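Local coordinates for anastral spindle 2, SAS 4 (Drosophila melanogaster, PDB 4BY2), which is an engineered fusion of the Ana2 proline-rich motif with the TCP domain of SAS-4, a centriole-assembly protein that probably binds tubulin and acts as an adaptor, at residues D178-V183 with L192-G197; S159-D164 with E172-A177; T121-T126 with L135-G140. One frame throughout, in Å; residues are numbered along the deposited sequence.

In the fold
All three contacts lie in the SAS-4 part of the fusion, each closing a beta hairpin of the extended antiparallel TCP sheet. From the N terminus, contact 3 comes first and pairs strand 123-128 with strand 133-136 near the middle of the chain. Further on, contact 2 joins strand 160-163 to strand 170-175, its centre about 19 Å from that of contact 3. Contact 1 then closes the hairpin of strands 181-185 and 190-193 near the C-terminal end of the model. The loops follow in series, neither nesting nor crossing. Contacts 1 and 2 touch, because strands 170-175 and 181-185 are neighbours: Leu-182 O lies 2.8 Å from Trp-174 N, a probable hydrogen bond.

Contact 1: D178-V183 with L192-G197; sequences DGTHLV and LNLPNG
The beta hairpin of strands 181-185 and 190-193, in the SAS-4 part of the fusion, is tied at this end by His-181 and Asn-193, an antiparallel hydrogen-bonded pair. His-181 N gives a nearly straight bond to Asn-193 O (2.9 Å, 173°), and Asn-193 N returns one to His-181 O at 2.8 Å. On their face of the sheet the two side chains run side by side in the same direction, imidazole and amide planes only 15° apart, with His-181 CD2 3.6 Å from Asn-193 ND2. Their polar ends are engaged elsewhere: His-181 ND1 bonds to Trp-174 O, and Asn-193 OD1 to Lys-199 NZ.

The opposite face carries Leu-182 and Leu-192, whose CD1 atoms meet at 3.8 Å; Leu-192 CD1 also touches the methyl CG2 of Thr-180, just before the strand. Thr-180 turns that methyl anti to its own N (chi1, measured to OG1, is -42°), which leaves OG1 beside N. OG1 and N of Thr-180 both donate to Asp-178 OD1, from above the same face of the carboxylate plane. The bond from Thr-180 N to Asp-178 OD1, 3.0 Å long, makes an Asx turn, while Thr-180 OG1 also packs against Pro-195 CD at 3.4 Å. With an alanine in place of Thr-180, Asp-178 OD1 would probably lose its hydroxyl donor and keep the one from the backbone N, and a gap would open beside Leu-192 CD1.

Past the paired residues the chain leaves through a type I turn, Leu-194 to Gly-197, toward strand 199-202: the two-strand antiparallel hairpin, followed by a tight turn into the next strand, from which the TCP sheet is built.

Contact 2: S159-D164 with E172-A177; sequences SIKIVD and EEWRYA
This is plain antiparallel strand pairing between 160-163 and 170-175, neighbours in the extended TCP sheet of SAS-4, with Ile-160 facing Arg-175 and Ile-162 facing Glu-173. Both are hydrogen-bonded pairs, each making two backbone bonds; that from Ile-162 N to Glu-173 O is 2.8 Å long and almost straight at 176°.

Between them stands the non-hydrogen-bonded pair Lys-161 and Trp-174, which carries most of the side-chain contact on its face. The extended lysine runs across the indole, and its CB lies 3.9 Å from the centroid of the Trp-174 six-membered ring, 9° off the normal, a CH-pi contact. CG follows over the same face, its position set by chi1 of -173°. Tyr-176 OH lies over the opposite face, and Ser-159 CB meets the ring edge at 4.0 Å from Trp-174 CZ3. On the other face of the sheet, Ile-162 CD1 reaches Arg-175 CG at 4.1 Å.

Lys-161 NZ ends 4.1 Å from Glu-172 OE1, too far for a salt bridge, and makes a weak bond to Val-24 O of the Ana2 part. The lysine therefore works here mainly through its aliphatic chain, with Glu-172 probably adding a mild electrostatic attraction.

Contact 3: T121-T126 with L135-G140; sequences TNTWHT and LEFPNG
Thr-123 and Phe-137 form the packed centre of the hairpin made by strands 123-128 and 133-136 in the TCP domain of SAS-4. With OG1 swung to the side of its own N (chi1 -49°), Thr-123 sends the methyl CG2 over one face of the Phe-137 ring, 4.1 Å from the centroid and 29° off the normal. Next along, Leu-135 comes to His-125 from the rim rather than from above, its CG and CD2 lying near the imidazole plane, with CD2 3.4 Å from His-125 ND1. Loops of the fused Ana2 part flank this side, Arg-15 touching His-125 and Pro-18 touching Leu-135. The backbone is paired here too: Trp-124 and Glu-136 are a hydrogen-bonded pair, and Glu-136 N reaches Trp-124 O at 2.8 Å.

Toward the exposed end the strands part. The Asn-122 and Pro-138 CA atoms are 6.2 Å apart, and their side chains slide past each other in opposite directions, Asn-122 CB 3.8 Å from Pro-138 CG. Asn-122 and Thr-123 both face Tyr-118, a G1 beta bulge in the incoming strand, and the Asn-122 side chain bonds through OD1 to Tyr-117 OH. Within the bend, Thr-123 OG1 donates to Thr-121 O at 3.0 Å, from well above that carbonyl's plane. Across the way the chain turns off in a type I turn, Phe-137 to Gly-140. Where direct pairing gives out, one water donates both to Asn-122 O at 2.9 Å and to Glu-136 O, the same carbonyl that accepts from Trp-124 N.

Contact 1: D178-V183 with L192-G197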
loop_
_atom_site.group_PDB
_atom_site.type_symbol
_atom_site.label_atom_id
_atom_site.label_comp_id
_atom_site.label_asym_id
_atom_site.label_seq_id
_atom_site.Cartn_x
_atom_site.Cartn_y
_atom_site.Cartn_z
ATOM N N ASP A 178 -14.388 18.731 1.958
ATOM C CA ASP A 178 -15.564 19.547 1.636
ATOM C C ASP A 178 -16.106 19.261 0.230
ATOM O O ASP A 178 -17.308 19.401 -0.002
ATOM C CB ASP A 178 -15.261 21.049 1.810
ATOM C CG ASP A 178 -13.967 21.546 1.181
ATOM O OD1 ASP A 178 -13.472 20.892 0.236
ATOM O OD2 ASP A 178 -13.456 22.596 1.626
ATOM N N GLY A 179 -15.213 18.875 -0.681
ATOM C CA GLY A 179 -15.550 18.553 -2.061
ATOM C C GLY A 179 -14.747 19.307 -3.102
ATOM O O GLY A 179 -14.906 19.050 -4.298
ATOM N N THR A 180 -13.873 20.239 -2.652
ATOM C CA THR A 180 -13.025 21.079 -3.506
ATOM C C THR A 180 -12.028 20.239 -4.309
ATOM O O THR A 180 -11.384 19.347 -3.755
ATOM C CB THR A 180 -12.336 22.184 -2.675
ATOM O OG1 THR A 180 -13.266 22.734 -1.742
ATOM C CG2 THR A 180 -11.767 23.303 -3.536
ATOM N N HIS A 181 -11.917 20.527 -5.618
ATOM C CA HIS A 181 -11.017 19.832 -6.536
ATOM C C HIS A 181 -10.002 20.795 -7.164
ATOM O O HIS A 181 -10.358 21.598 -8.031
ATOM C CB HIS A 181 -11.814 19.036 -7.594
ATOM C CG HIS A 181 -10.974 18.290 -8.589
ATOM N ND1 HIS A 181 -10.017 17.373 -8.189
ATOM C CD2 HIS A 181 -11.012 18.316 -9.942
ATOM C CE1 HIS A 181 -9.488 16.894 -9.303
ATOM N NE2 HIS A 181 -10.060 17.426 -10.383
ATOM N N LEU A 182 -8.739 20.718 -6.703
ATOM C CA LEU A 182 -7.643 21.554 -7.192
ATOM C C LEU A 182 -6.792 20.799 -8.208
ATOM O O LEU A 182 -6.364 19.678 -7.943
ATOM C CB LEU A 182 -6.785 22.080 -6.018
ATOM C CG LEU A 182 -5.484 22.843 -6.349
ATOM C CD1 LEU A 182 -5.758 24.164 -7.067
ATOM C CD2 LEU A 182 -4.675 23.097 -5.096
ATOM N N VAL A 183 -6.557 21.420 -9.376
ATOM C CA VAL A 183 -5.757 20.851 -10.459
ATOM C C VAL A 183 -4.557 21.758 -10.735
ATOM O O VAL A 183 -4.721 22.857 -11.263
ATOM C CB VAL A 183 -6.577 20.569 -11.753
ATOM C CG1 VAL A 183 -5.741 19.815 -12.783
ATOM C CG2 VAL A 183 -7.865 19.809 -11.455
ATOM N N LEU A 192 -9.168 25.525 -9.982
ATOM C CA LEU A 192 -9.826 25.259 -8.706
ATOM C C LEU A 192 -11.344 25.117 -8.864
ATOM O O LEU A 192 -12.040 26.098 -9.136
ATOM C CB LEU A 192 -9.443 26.336 -7.670
ATOM C CG LEU A 192 -9.916 26.146 -6.228
ATOM C CD1 LEU A 192 -9.110 25.076 -5.515
ATOM C CD2 LEU A 192 -9.799 27.442 -5.457
ATOM N N ASN A 193 -11.845 23.879 -8.704
ATOM C CA ASN A 193 -13.267 23.549 -8.801
ATOM C C ASN A 193 -13.886 23.507 -7.400
ATOM O O ASN A 193 -13.753 22.511 -6.684
ATOM C CB ASN A 193 -13.479 22.229 -9.558
ATOM C CG ASN A 193 -12.963 22.237 -10.977
ATOM O OD1 ASN A 193 -13.555 22.839 -11.878
ATOM N ND2 ASN A 193 -11.858 21.543 -11.212
ATOM N N LEU A 194 -14.528 24.617 -7.003
ATOM C CA LEU A 194 -15.182 24.791 -5.702
ATOM C C LEU A 194 -16.425 23.883 -5.571
ATOM O O LEU A 194 -17.016 23.532 -6.599
ATOM C CB LEU A 194 -15.582 26.275 -5.500
ATOM C CG LEU A 194 -14.515 27.310 -5.064
ATOM C CD1 LEU A 194 -13.834 26.935 -3.751
ATOM C CD2 LEU A 194 -13.525 27.642 -6.179
ATOM N N PRO A 195 -16.853 23.493 -4.339
ATOM C CA PRO A 195 -18.040 22.622 -4.222
ATOM C C PRO A 195 -19.371 23.297 -4.589
ATOM O O PRO A 195 -20.309 22.606 -4.995
ATOM C CB PRO A 195 -18.002 22.171 -2.760
ATOM C CG PRO A 195 -17.299 23.266 -2.047
ATOM C CD PRO A 195 -16.277 23.795 -3.009
ATOM N N ASN A 196 -19.442 24.643 -4.461
ATOM C CA ASN A 196 -20.633 25.449 -4.763
ATOM C C ASN A 196 -20.891 25.652 -6.273
ATOM O O ASN A 196 -21.972 26.112 -6.649
ATOM C CB ASN A 196 -20.593 26.800 -4.021
ATOM C CG ASN A 196 -19.318 27.603 -4.173
ATOM O OD1 ASN A 196 -18.675 27.628 -5.229
ATOM N ND2 ASN A 196 -18.948 28.319 -3.122
ATOM N N GLY A 197 -19.911 25.305 -7.107
ATOM C CA GLY A 197 -20.014 25.424 -8.558
ATOM C C GLY A 197 -19.023 26.373 -9.204
ATOM O O GLY A 197 -18.887 26.370 -10.431
#

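Contact 2: S159-D164 with E172-A177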
loop_
_atom_site.group_PDB
_atom_site.type_symbol
_atom_site.label_atom_id
_atom_site.label_comp_id
_atom_site.label_asym_id
_atom_site.label_seq_id
_atom_site.Cartn_x
_atom_site.Cartn_y
_atom_site.Cartn_z
ATOM N N SER A 159 -8.040 14.393 2.822
ATOM C CA SER A 159 -7.608 14.989 1.553
ATOM C C SER A 159 -6.902 13.929 0.709
ATOM O O SER A 159 -6.108 13.149 1.243
ATOM C CB SER A 159 -6.673 16.171 1.795
ATOM O OG SER A 159 -7.320 17.199 2.527
ATOM N N ILE A 160 -7.199 13.891 -0.599
ATOM C CA ILE A 160 -6.618 12.914 -1.524
ATOM C C ILE A 160 -5.718 13.598 -2.559
ATOM O O ILE A 160 -6.156 14.539 -3.219
ATOM C CB ILE A 160 -7.710 12.005 -2.177
ATOM C CG1 ILE A 160 -8.616 11.338 -1.111
ATOM C CG2 ILE A 160 -7.086 10.946 -3.095
ATOM C CD1 ILE A 160 -10.050 11.060 -1.560
ATOM N N LYS A 161 -4.470 13.115 -2.699
ATOM C CA LYS A 161 -3.497 13.619 -3.666
ATOM C C LYS A 161 -3.339 12.580 -4.785
ATOM O O LYS A 161 -2.954 11.441 -4.518
ATOM C CB LYS A 161 -2.151 13.912 -2.977
ATOM C CG LYS A 161 -1.111 14.610 -3.852
ATOM C CD LYS A 161 0.238 14.675 -3.144
ATOM C CE LYS A 161 1.310 15.294 -4.003
ATOM N NZ LYS A 161 2.622 15.319 -3.305
ATOM N N ILE A 162 -3.665 12.974 -6.027
ATOM C CA ILE A 162 -3.578 12.116 -7.213
ATOM C C ILE A 162 -2.430 12.610 -8.102
ATOM O O ILE A 162 -2.374 13.802 -8.408
ATOM C CB ILE A 162 -4.938 12.015 -7.982
ATOM C CG1 ILE A 162 -6.131 11.749 -7.035
ATOM C CG2 ILE A 162 -4.887 10.949 -9.082
ATOM C CD1 ILE A 162 -7.021 12.955 -6.754
ATOM N N VAL A 163 -1.512 11.700 -8.499
ATOM C CA VAL A 163 -0.329 12.018 -9.311
ATOM C C VAL A 163 -0.000 10.894 -10.315
ATOM O O VAL A 163 0.039 9.717 -9.948
ATOM C CB VAL A 163 0.896 12.433 -8.433
ATOM C CG1 VAL A 163 1.035 11.560 -7.189
ATOM C CG2 VAL A 163 2.203 12.483 -9.228
ATOM N N ASP A 164 0.218 11.287 -11.587
ATOM C CA ASP A 164 0.545 10.396 -12.697
ATOM C C ASP A 164 1.566 11.060 -13.638
ATOM O O ASP A 164 1.243 12.075 -14.264
ATOM C CB ASP A 164 -0.734 9.984 -13.466
ATOM C CG ASP A 164 -0.554 8.958 -14.585
ATOM O OD1 ASP A 164 0.458 8.212 -14.562
ATOM O OD2 ASP A 164 -1.466 8.840 -15.435
ATOM N N GLU A 172 -0.264 17.721 -10.385
ATOM C CA GLU A 172 -0.899 17.042 -9.254
ATOM C C GLU A 172 -2.365 17.461 -9.126
ATOM O O GLU A 172 -2.709 18.612 -9.414
ATOM C CB GLU A 172 -0.166 17.381 -7.942
ATOM C CG GLU A 172 1.154 16.657 -7.726
ATOM C CD GLU A 172 2.163 17.380 -6.851
ATOM O OE1 GLU A 172 1.750 18.214 -6.011
ATOM O OE2 GLU A 172 3.375 17.117 -7.016
ATOM N N GLU A 173 -3.220 16.526 -8.676
ATOM C CA GLU A 173 -4.645 16.761 -8.442
ATOM C C GLU A 173 -4.988 16.541 -6.981
ATOM O O GLU A 173 -4.457 15.625 -6.353
ATOM C CB GLU A 173 -5.521 15.895 -9.346
ATOM C CG GLU A 173 -5.798 16.532 -10.694
ATOM C CD GLU A 173 -6.701 15.718 -11.599
ATOM O OE1 GLU A 173 -6.307 14.592 -11.982
ATOM O OE2 GLU A 173 -7.800 16.214 -11.937
ATOM N N TRP A 174 -5.870 17.392 -6.441
ATOM C CA TRP A 174 -6.280 17.347 -5.044
ATOM C C TRP A 174 -7.789 17.297 -4.875
ATOM O O TRP A 174 -8.509 18.028 -5.550
ATOM C CB TRP A 174 -5.710 18.556 -4.296
ATOM C CG TRP A 174 -4.260 18.427 -3.941
ATOM C CD1 TRP A 174 -3.190 18.797 -4.704
ATOM C CD2 TRP A 174 -3.723 17.926 -2.711
ATOM N NE1 TRP A 174 -2.018 18.554 -4.024
ATOM C CE2 TRP A 174 -2.317 18.022 -2.796
ATOM C CE3 TRP A 174 -4.297 17.405 -1.537
ATOM C CZ2 TRP A 174 -1.476 17.619 -1.752
ATOM C CZ3 TRP A 174 -3.463 17.003 -0.507
ATOM C CH2 TRP A 174 -2.070 17.109 -0.620
ATOM N N ARG A 175 -8.262 16.441 -3.955
ATOM C CA ARG A 175 -9.676 16.290 -3.621
ATOM C C ARG A 175 -9.822 16.398 -2.105
ATOM O O ARG A 175 -9.383 15.507 -1.377
ATOM C CB ARG A 175 -10.251 14.968 -4.163
ATOM C CG ARG A 175 -10.414 14.947 -5.679
ATOM C CD ARG A 175 -11.372 13.864 -6.141
ATOM N NE ARG A 175 -11.483 13.820 -7.600
ATOM C CZ ARG A 175 -12.360 14.521 -8.314
ATOM N NH1 ARG A 175 -13.218 15.336 -7.712
ATOM N NH2 ARG A 175 -12.382 14.416 -9.636
ATOM N N TYR A 176 -10.390 17.520 -1.635
ATOM C CA TYR A 176 -10.566 17.823 -0.213
ATOM C C TYR A 176 -11.866 17.262 0.373
ATOM O O TYR A 176 -12.759 16.863 -0.380
ATOM C CB TYR A 176 -10.434 19.339 0.036
ATOM C CG TYR A 176 -9.090 19.901 -0.377
ATOM C CD1 TYR A 176 -8.876 20.375 -1.668
ATOM C CD2 TYR A 176 -8.027 19.955 0.521
ATOM C CE1 TYR A 176 -7.635 20.875 -2.060
ATOM C CE2 TYR A 176 -6.783 20.459 0.143
ATOM C CZ TYR A 176 -6.593 20.919 -1.150
ATOM O OH TYR A 176 -5.370 21.418 -1.531
ATOM N N ALA A 177 -11.952 17.219 1.723
ATOM C CA ALA A 177 -13.091 16.703 2.494
ATOM C C ALA A 177 -14.424 17.402 2.187
ATOM O O ALA A 177 -15.464 16.738 2.157
ATOM C CB ALA A 177 -12.789 16.774 3.983
#

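Contact 3: T121-T126 with L135-G140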
loop_
_atom_site.group_PDB
_atom_site.type_symbol
_atom_site.label_atom_id
_atom_site.label_comp_id
_atom_site.label_asym_id
_atom_site.label_seq_id
_atom_site.Cartn_x
_atom_site.Cartn_y
_atom_site.Cartn_z
ATOM N N THR A 121 7.435 -0.393 12.475
ATOM C CA THR A 121 6.746 0.828 12.058
ATOM C C THR A 121 5.201 0.723 12.057
ATOM O O THR A 121 4.542 1.699 11.687
ATOM C CB THR A 121 7.289 1.298 10.698
ATOM O OG1 THR A 121 7.380 0.184 9.809
ATOM C CG2 THR A 121 8.647 1.976 10.810
ATOM N N ASN A 122 4.625 -0.435 12.487
ATOM C CA ASN A 122 3.173 -0.697 12.564
ATOM C C ASN A 122 2.448 -0.389 11.229
ATOM O O ASN A 122 1.357 0.186 11.210
ATOM C CB ASN A 122 2.552 0.051 13.771
ATOM C CG ASN A 122 1.140 -0.349 14.146
ATOM O OD1 ASN A 122 0.650 -1.434 13.813
ATOM N ND2 ASN A 122 0.455 0.528 14.864
ATOM N N THR A 123 3.080 -0.787 10.111
ATOM C CA THR A 123 2.601 -0.527 8.753
ATOM C C THR A 123 2.205 -1.810 8.027
ATOM O O THR A 123 2.867 -2.836 8.173
ATOM C CB THR A 123 3.677 0.276 7.983
ATOM O OG1 THR A 123 4.100 1.385 8.779
ATOM C CG2 THR A 123 3.205 0.776 6.613
ATOM N N TRP A 124 1.138 -1.731 7.219
ATOM C CA TRP A 124 0.634 -2.823 6.397
ATOM C C TRP A 124 0.859 -2.523 4.912
ATOM O O TRP A 124 0.696 -1.379 4.487
ATOM C CB TRP A 124 -0.863 -3.026 6.657
ATOM C CG TRP A 124 -1.171 -3.843 7.874
ATOM C CD1 TRP A 124 -1.575 -3.382 9.094
ATOM C CD2 TRP A 124 -1.102 -5.268 7.983
ATOM N NE1 TRP A 124 -1.765 -4.437 9.957
ATOM C CE2 TRP A 124 -1.491 -5.608 9.298
ATOM C CE3 TRP A 124 -0.747 -6.298 7.095
ATOM C CZ2 TRP A 124 -1.519 -6.932 9.752
ATOM C CZ3 TRP A 124 -0.785 -7.610 7.541
ATOM C CH2 TRP A 124 -1.164 -7.917 8.857
ATOM N N HIS A 125 1.214 -3.548 4.123
ATOM C CA HIS A 125 1.394 -3.422 2.675
ATOM C C HIS A 125 0.669 -4.570 1.965
ATOM O O HIS A 125 1.048 -5.732 2.127
ATOM C CB HIS A 125 2.879 -3.346 2.279
ATOM C CG HIS A 125 3.110 -3.221 0.801
ATOM N ND1 HIS A 125 3.092 -1.993 0.169
ATOM C CD2 HIS A 125 3.370 -4.179 -0.118
ATOM C CE1 HIS A 125 3.335 -2.239 -1.109
ATOM N NE2 HIS A 125 3.509 -3.540 -1.331
ATOM N N THR A 126 -0.389 -4.240 1.199
ATOM C CA THR A 126 -1.172 -5.237 0.471
ATOM C C THR A 126 -0.926 -5.155 -1.030
ATOM O O THR A 126 -1.069 -4.088 -1.621
ATOM C CB THR A 126 -2.663 -5.155 0.841
ATOM O OG1 THR A 126 -2.795 -5.071 2.260
ATOM C CG2 THR A 126 -3.462 -6.351 0.328
ATOM N N LEU A 135 -0.558 0.788 0.876
ATOM C CA LEU A 135 0.205 1.013 2.102
ATOM C C LEU A 135 -0.708 1.613 3.165
ATOM O O LEU A 135 -1.431 2.558 2.868
ATOM C CB LEU A 135 1.381 1.954 1.838
ATOM C CG LEU A 135 2.669 1.303 1.372
ATOM C CD1 LEU A 135 3.624 2.345 0.812
ATOM C CD2 LEU A 135 3.335 0.531 2.508
ATOM N N GLU A 136 -0.697 1.064 4.387
ATOM C CA GLU A 136 -1.539 1.545 5.486
ATOM C C GLU A 136 -0.666 1.941 6.677
ATOM O O GLU A 136 -0.086 1.074 7.334
ATOM C CB GLU A 136 -2.591 0.488 5.894
ATOM C CG GLU A 136 -3.601 0.147 4.809
ATOM C CD GLU A 136 -3.845 -1.336 4.606
ATOM O OE1 GLU A 136 -3.004 -1.999 3.955
ATOM O OE2 GLU A 136 -4.892 -1.833 5.082
ATOM N N PHE A 137 -0.568 3.253 6.937
ATOM C CA PHE A 137 0.230 3.824 8.024
ATOM C C PHE A 137 -0.581 3.976 9.328
ATOM O O PHE A 137 -1.807 4.084 9.247
ATOM C CB PHE A 137 0.885 5.142 7.572
ATOM C CG PHE A 137 1.921 4.940 6.488
ATOM C CD1 PHE A 137 3.215 4.539 6.805
ATOM C CD2 PHE A 137 1.593 5.118 5.150
ATOM C CE1 PHE A 137 4.166 4.328 5.799
ATOM C CE2 PHE A 137 2.545 4.909 4.145
ATOM C CZ PHE A 137 3.823 4.509 4.477
ATOM N N PRO A 138 0.060 3.965 10.532
ATOM C CA PRO A 138 -0.716 4.042 11.793
ATOM C C PRO A 138 -1.616 5.265 11.998
ATOM O O PRO A 138 -2.558 5.179 12.786
ATOM C CB PRO A 138 0.361 3.982 12.881
ATOM C CG PRO A 138 1.536 3.375 12.234
ATOM C CD PRO A 138 1.502 3.799 10.807
ATOM N N ASN A 139 -1.334 6.388 11.315
ATOM C CA ASN A 139 -2.106 7.634 11.412
ATOM C C ASN A 139 -3.352 7.669 10.520
ATOM O O ASN A 139 -4.086 8.658 10.528
ATOM C CB ASN A 139 -1.204 8.847 11.131
ATOM C CG ASN A 139 -0.597 8.905 9.743
ATOM O OD1 ASN A 139 -0.568 7.926 8.985
ATOM N ND2 ASN A 139 -0.071 10.066 9.389
ATOM N N GLY A 140 -3.574 6.598 9.767
ATOM C CA GLY A 140 -4.698 6.481 8.849
ATOM C C GLY A 140 -4.344 6.789 7.406
ATOM O O GLY A 140 -5.213 6.686 6.534
HETATM O O HOH W 1 -1.228 0.255 9.813
#